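Local atomic coordinates of N-acetylneuraminate lyase (Peptoclostridium difficile, PDB entry 4WOZ), a protein that belongs to the dihydrodipicolinate synthetase family of enzymes, built on a closed eight-stranded parallel beta/alpha (TIM) barrel. Residues L257-Y262 and K291-E296; L269-V274 and E296-Y301. All blocks are in the same frame, centred on the assembly; numbering follows the deposited sequence.

Interaction 1 (L257-Y262 and K291-E296); sequences LGNGLY and KSRAKE
Asn259, at the end of helix 239-259, lies closest to Arg293 of helix 288-301, their CA atoms 7.1 Å apart, and Gly260 breaks the helical path just after it with a positive phi. Asn259 carries its side of the contact alone. Its amide is swung beside its own carbonyl carbon, with CG anti to the backbone N (chi1 -164°), a rotamer that lays it against the CB-CG portion of Arg293. Asn259 OD1 sits 3.1 Å from Arg293 CG and 3.2 Å from Arg293 CB, a polar atom laid against methylenes. The other branch, Asn259 ND2, lies 3.9 Å from Ala294 CB; its hydrogen bonds go to Thr264 OG1 and Met290 O, which fix the rotation of the amide. Arg293 bends at chi2 (54°), and its guanidinium stands 74° from the amide plane. Glu296 OE1 meets the guanidinium in plane, at its edge, through a weak salt bridge, 3.3 Å from Arg293 NH1, while NH2 pairs with Asp255. Outside the eight-stranded barrel, the contact joins the C-terminal end of helix 239-259 to helix 288-301, with Ala294 also resting on Leu267 of helix 261-271.

Interaction 2 (L269-V274 and E296-Y301); sequences LEEQGV and EIYRKY
Glu271 lies over one face of the Tyr298 ring, with its CB 3.4 Å from the ring centroid and 14° off the normal, a CH-pi contact. The acid does not extend straight on from there. With CG anti to the carbonyl carbon and a second bend at chi2 (-77°), the chain folds along the same face, and the carboxylate is stacked over the ring margin, the two planes 20° apart. Glu271 CD and OE2 each come to 3.6 Å from Tyr298 CD2. Tyr298 for its part has CG anti to the backbone N, which brings the ring up against the last turn of helix 261-271. Its hydroxyl thereby reaches the backbone of Glu271, with Tyr298 OH 3.1 Å from Glu271 O. A water donates to Glu271 OE1 at 2.8 Å and is weakly bonded to Tyr298 OH.

The tyrosine meets helix 261-271 where a Schellman motif ends it. Gly273, with positive phi, is the C' residue; Gly273 N bonds to Glu270 O, and Val274 N returns to Leu269 O at 3.0 Å. Leu269 O also accepts from Gln272 N, the two donors approaching from opposite faces of its plane. In this turn Gln272 CG lies 4.3 Å from Tyr298 CE1, an oblique approach, while its amide makes weak hydrogen bonds to His43 and Val222. Outside the pair, Tyr298 also packs on Leu268 of helix 261-271, whereas Val274 turns to helix 34-48 of the barrel's outer layer.

In the fold
Both interactions rest on helix 288-301; interaction 1 meets it from the end of helix 239-259, interaction 2 from the end of helix 261-271. They share Glu296 and have centres about 10 Å apart. Interaction 1 is partly buried, with Ala294 inside; interaction 2 is a surface contact with a water bound to the acid and weakly to the hydroxyl. An amide lies against aliphatic carbons in the first, a folded acid against an aromatic face in the second. Asn259 CB touches Ile297 CD1 at 4.2 Å, and Lys295 CG packs on Glu271 OE2 at 3.5 Å. Arg293 and Lys300 come close as well, each pairing with Asp255, whose carboxylate probably offsets their like charges.

Interaction 1 (L257-Y262 and K291-E296)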
loop_
_atom_site.group_PDB
_atom_site.type_symbol
_atom_site.label_atom_id
_atom_site.label_comp_id
_atom_site.label_asym_id
_atom_site.label_seq_id
_atom_site.Cartn_x
_atom_site.Cartn_y
_atom_site.Cartn_z
ATOM N N LEU A 257 -21.863 1.889 6.473
ATOM C CA LEU A 257 -20.582 1.196 6.390
ATOM C C LEU A 257 -20.252 0.452 7.678
ATOM O O LEU A 257 -19.755 -0.673 7.647
ATOM C CB LEU A 257 -19.459 2.188 6.055
ATOM C CG LEU A 257 -19.476 2.775 4.639
ATOM C CD1 LEU A 257 -18.411 3.847 4.521
ATOM C CD2 LEU A 257 -19.234 1.676 3.623
ATOM N N GLY A 258 -20.541 1.083 8.811
ATOM C CA GLY A 258 -20.263 0.459 10.091
ATOM C C GLY A 258 -21.144 -0.740 10.407
ATOM O O GLY A 258 -20.763 -1.591 11.210
ATOM N N ASN A 259 -22.311 -0.817 9.773
ATOM C CA ASN A 259 -23.255 -1.906 10.016
ATOM C C ASN A 259 -23.211 -2.995 8.945
ATOM O O ASN A 259 -23.840 -4.039 9.091
ATOM C CB ASN A 259 -24.681 -1.341 10.103
ATOM C CG ASN A 259 -25.665 -2.319 10.726
ATOM O OD1 ASN A 259 -25.435 -2.822 11.825
ATOM N ND2 ASN A 259 -26.773 -2.580 10.036
ATOM N N GLY A 260 -22.457 -2.756 7.877
ATOM C CA GLY A 260 -22.382 -3.719 6.793
ATOM C C GLY A 260 -23.060 -3.081 5.596
ATOM O O GLY A 260 -24.294 -3.053 5.503
ATOM N N LEU A 261 -22.240 -2.568 4.685
ATOM C CA LEU A 261 -22.697 -1.871 3.491
ATOM C C LEU A 261 -23.899 -2.431 2.755
ATOM O O LEU A 261 -24.989 -1.863 2.811
ATOM C CB LEU A 261 -21.539 -1.722 2.496
ATOM C CG LEU A 261 -21.877 -1.055 1.155
ATOM C CD1 LEU A 261 -22.420 0.345 1.393
ATOM C CD2 LEU A 261 -20.627 -1.001 0.279
ATOM N N TYR A 262 -23.696 -3.532 2.047
ATOM C CA TYR A 262 -24.764 -4.123 1.262
ATOM C C TYR A 262 -25.946 -4.637 2.064
ATOM O O TYR A 262 -27.092 -4.457 1.652
ATOM C CB TYR A 262 -24.195 -5.223 0.373
ATOM C CG TYR A 262 -23.167 -4.691 -0.603
ATOM C CD1 TYR A 262 -23.507 -3.709 -1.533
ATOM C CD2 TYR A 262 -21.852 -5.152 -0.581
ATOM C CE1 TYR A 262 -22.562 -3.200 -2.420
ATOM C CE2 TYR A 262 -20.901 -4.648 -1.462
ATOM C CZ TYR A 262 -21.263 -3.676 -2.379
ATOM O OH TYR A 262 -20.324 -3.186 -3.257
ATOM N N LYS A 291 -29.734 -6.091 12.214
ATOM C CA LYS A 291 -31.108 -5.773 11.849
ATOM C C LYS A 291 -31.704 -4.652 12.696
ATOM O O LYS A 291 -32.383 -3.772 12.168
ATOM C CB LYS A 291 -31.983 -7.029 11.931
ATOM C CG LYS A 291 -31.669 -8.054 10.846
ATOM C CD LYS A 291 -32.598 -9.266 10.892
ATOM C CE LYS A 291 -32.273 -10.232 9.755
ATOM N NZ LYS A 291 -33.062 -11.501 9.797
ATOM N N SER A 292 -31.459 -4.669 14.002
ATOM C CA SER A 292 -31.999 -3.609 14.846
ATOM C C SER A 292 -31.220 -2.321 14.575
ATOM O O SER A 292 -31.766 -1.228 14.659
ATOM C CB SER A 292 -31.913 -3.986 16.329
ATOM O OG SER A 292 -30.572 -4.059 16.770
ATOM N N ARG A 293 -29.940 -2.450 14.240
ATOM C CA ARG A 293 -29.141 -1.268 13.937
ATOM C C ARG A 293 -29.645 -0.630 12.644
ATOM O O ARG A 293 -29.776 0.587 12.556
ATOM C CB ARG A 293 -27.660 -1.633 13.792
ATOM C CG ARG A 293 -26.787 -0.481 13.310
ATOM C CD ARG A 293 -26.951 0.752 14.191
ATOM N NE ARG A 293 -26.133 1.878 13.737
ATOM C CZ ARG A 293 -26.149 3.083 14.300
ATOM N NH1 ARG A 293 -26.943 3.323 15.336
ATOM N NH2 ARG A 293 -25.368 4.049 13.833
ATOM N N ALA A 294 -29.928 -1.457 11.643
ATOM C CA ALA A 294 -30.424 -0.956 10.364
ATOM C C ALA A 294 -31.742 -0.211 10.555
ATOM O O ALA A 294 -32.004 0.790 9.890
ATOM C CB ALA A 294 -30.610 -2.107 9.386
ATOM N N LYS A 295 -32.579 -0.701 11.465
ATOM C CA LYS A 295 -33.849 -0.048 11.728
ATOM C C LYS A 295 -33.652 1.270 12.479
ATOM O O LYS A 295 -34.469 2.188 12.365
ATOM C CB LYS A 295 -34.779 -1.001 12.484
ATOM C CG LYS A 295 -35.267 -2.132 11.584
ATOM C CD LYS A 295 -36.216 -3.094 12.266
ATOM C CE LYS A 295 -36.725 -4.113 11.254
ATOM N NZ LYS A 295 -37.604 -5.150 11.858
ATOM N N GLU A 296 -32.567 1.373 13.241
ATOM C CA GLU A 296 -32.274 2.622 13.941
ATOM C C GLU A 296 -31.861 3.627 12.865
ATOM O O GLU A 296 -32.272 4.787 12.879
ATOM C CB GLU A 296 -31.103 2.455 14.909
ATOM C CG GLU A 296 -31.417 1.754 16.205
ATOM C CD GLU A 296 -30.250 1.834 17.169
ATOM O OE1 GLU A 296 -29.155 1.338 16.820
ATOM O OE2 GLU A 296 -30.423 2.400 18.272
#

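Interaction 2 (L269-V274 and E296-Y301)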
loop_
_atom_site.group_PDB
_atom_site.type_symbol
_atom_site.label_atom_id
_atom_site.label_comp_id
_atom_site.label_asym_id
_atom_site.label_seq_id
_atom_site.Cartn_x
_atom_site.Cartn_y
_atom_site.Cartn_z
ATOM N N LEU A 269 -33.856 -0.702 2.295
ATOM C CA LEU A 269 -34.809 -0.815 1.200
ATOM C C LEU A 269 -36.062 -1.546 1.690
ATOM O O LEU A 269 -37.180 -1.164 1.344
ATOM C CB LEU A 269 -34.187 -1.578 0.028
ATOM C CG LEU A 269 -33.290 -0.757 -0.904
ATOM C CD1 LEU A 269 -32.578 -1.674 -1.885
ATOM C CD2 LEU A 269 -34.146 0.282 -1.642
ATOM N N GLU A 270 -35.863 -2.594 2.491
ATOM C CA GLU A 270 -36.974 -3.365 3.047
ATOM C C GLU A 270 -37.893 -2.423 3.819
ATOM O O GLU A 270 -39.122 -2.543 3.757
ATOM C CB GLU A 270 -36.459 -4.443 4.002
ATOM C CG GLU A 270 -35.812 -5.643 3.337
ATOM C CD GLU A 270 -36.813 -6.520 2.615
ATOM O OE1 GLU A 270 -37.989 -6.556 3.039
ATOM O OE2 GLU A 270 -36.420 -7.190 1.636
ATOM N N GLU A 271 -37.282 -1.489 4.543
ATOM C CA GLU A 271 -38.024 -0.515 5.330
ATOM C C GLU A 271 -38.700 0.520 4.439
ATOM O O GLU A 271 -39.565 1.269 4.895
ATOM C CB GLU A 271 -37.087 0.172 6.325
ATOM C CG GLU A 271 -36.857 -0.631 7.587
ATOM C CD GLU A 271 -38.033 -0.551 8.543
ATOM O OE1 GLU A 271 -39.193 -0.560 8.075
ATOM O OE2 GLU A 271 -37.799 -0.487 9.768
ATOM N N GLN A 272 -38.301 0.563 3.172
ATOM C CA GLN A 272 -38.900 1.500 2.232
ATOM C C GLN A 272 -39.966 0.801 1.380
ATOM O O GLN A 272 -40.462 1.361 0.406
ATOM C CB GLN A 272 -37.822 2.136 1.344
ATOM C CG GLN A 272 -36.728 2.854 2.137
ATOM C CD GLN A 272 -35.826 3.717 1.272
ATOM O OE1 GLN A 272 -35.417 3.315 0.180
ATOM N NE2 GLN A 272 -35.498 4.909 1.763
ATOM N N GLY A 273 -40.311 -0.425 1.766
ATOM C CA GLY A 273 -41.332 -1.188 1.065
ATOM C C GLY A 273 -40.847 -1.990 -0.127
ATOM O O GLY A 273 -41.634 -2.335 -1.014
ATOM N N VAL A 274 -39.555 -2.296 -0.148
ATOM C CA VAL A 274 -38.963 -3.049 -1.246
ATOM C C VAL A 274 -38.346 -4.355 -0.749
ATOM O O VAL A 274 -37.559 -4.354 0.198
ATOM C CB VAL A 274 -37.868 -2.208 -1.956
ATOM C CG1 VAL A 274 -37.213 -3.018 -3.072
ATOM C CG2 VAL A 274 -38.483 -0.926 -2.516
ATOM N N GLU A 296 -32.567 1.373 13.241
ATOM C CA GLU A 296 -32.274 2.622 13.941
ATOM C C GLU A 296 -31.861 3.627 12.865
ATOM O O GLU A 296 -32.272 4.787 12.879
ATOM C CB GLU A 296 -31.103 2.455 14.909
ATOM C CG GLU A 296 -31.417 1.754 16.205
ATOM C CD GLU A 296 -30.250 1.834 17.169
ATOM O OE1 GLU A 296 -29.155 1.338 16.820
ATOM O OE2 GLU A 296 -30.423 2.400 18.272
ATOM N N ILE A 297 -31.026 3.160 11.943
ATOM C CA ILE A 297 -30.538 3.983 10.845
ATOM C C ILE A 297 -31.737 4.459 10.028
ATOM O O ILE A 297 -31.795 5.614 9.604
ATOM C CB ILE A 297 -29.555 3.168 9.949
ATOM C CG1 ILE A 297 -28.289 2.846 10.750
ATOM C CG2 ILE A 297 -29.202 3.943 8.683
ATOM C CD1 ILE A 297 -27.326 1.910 10.049
ATOM N N TYR A 298 -32.705 3.567 9.833
ATOM C CA TYR A 298 -33.901 3.903 9.072
ATOM C C TYR A 298 -34.692 5.025 9.734
ATOM O O TYR A 298 -35.057 6.005 9.084
ATOM C CB TYR A 298 -34.805 2.675 8.915
ATOM C CG TYR A 298 -36.118 2.997 8.247
ATOM C CD1 TYR A 298 -36.169 3.374 6.904
ATOM C CD2 TYR A 298 -37.313 2.959 8.966
ATOM C CE1 TYR A 298 -37.381 3.708 6.295
ATOM C CE2 TYR A 298 -38.526 3.291 8.369
ATOM C CZ TYR A 298 -38.553 3.663 7.037
ATOM O OH TYR A 298 -39.753 3.979 6.451
ATOM N N ARG A 299 -34.958 4.876 11.028
ATOM C CA ARG A 299 -35.713 5.880 11.768
ATOM C C ARG A 299 -34.978 7.211 11.824
ATOM O O ARG A 299 -35.592 8.274 11.883
ATOM C CB ARG A 299 -35.992 5.392 13.194
ATOM C CG ARG A 299 -37.002 4.261 13.262
ATOM C CD ARG A 299 -37.427 3.954 14.692
ATOM N NE ARG A 299 -36.399 3.248 15.449
ATOM C CZ ARG A 299 -35.592 3.820 16.333
ATOM N NH1 ARG A 299 -35.687 5.120 16.583
ATOM N NH2 ARG A 299 -34.692 3.086 16.972
ATOM N N LYS A 300 -33.655 7.147 11.790
ATOM C CA LYS A 300 -32.844 8.346 11.865
ATOM C C LYS A 300 -32.842 9.180 10.584
ATOM O O LYS A 300 -33.090 10.386 10.625
ATOM C CB LYS A 300 -31.407 7.970 12.235
ATOM C CG LYS A 300 -30.583 9.123 12.771
ATOM C CD LYS A 300 -29.128 8.721 12.986
ATOM C CE LYS A 300 -28.994 7.491 13.878
ATOM N NZ LYS A 300 -27.570 7.040 13.972
ATOM N N TYR A 301 -32.590 8.537 9.445
ATOM C CA TYR A 301 -32.500 9.253 8.173
ATOM C C TYR A 301 -33.690 9.202 7.220
ATOM O O TYR A 301 -33.698 9.917 6.216
ATOM C CB TYR A 301 -31.254 8.773 7.429
ATOM C CG TYR A 301 -30.012 8.854 8.274
ATOM C CD1 TYR A 301 -29.473 10.085 8.635
ATOM C CD2 TYR A 301 -29.404 7.701 8.761
ATOM C CE1 TYR A 301 -28.363 10.171 9.464
ATOM C CE2 TYR A 301 -28.292 7.773 9.592
ATOM C CZ TYR A 301 -27.780 9.011 9.941
ATOM O OH TYR A 301 -26.697 9.086 10.777
HETATM O O HOH W 1 -41.246 1.369 7.924
#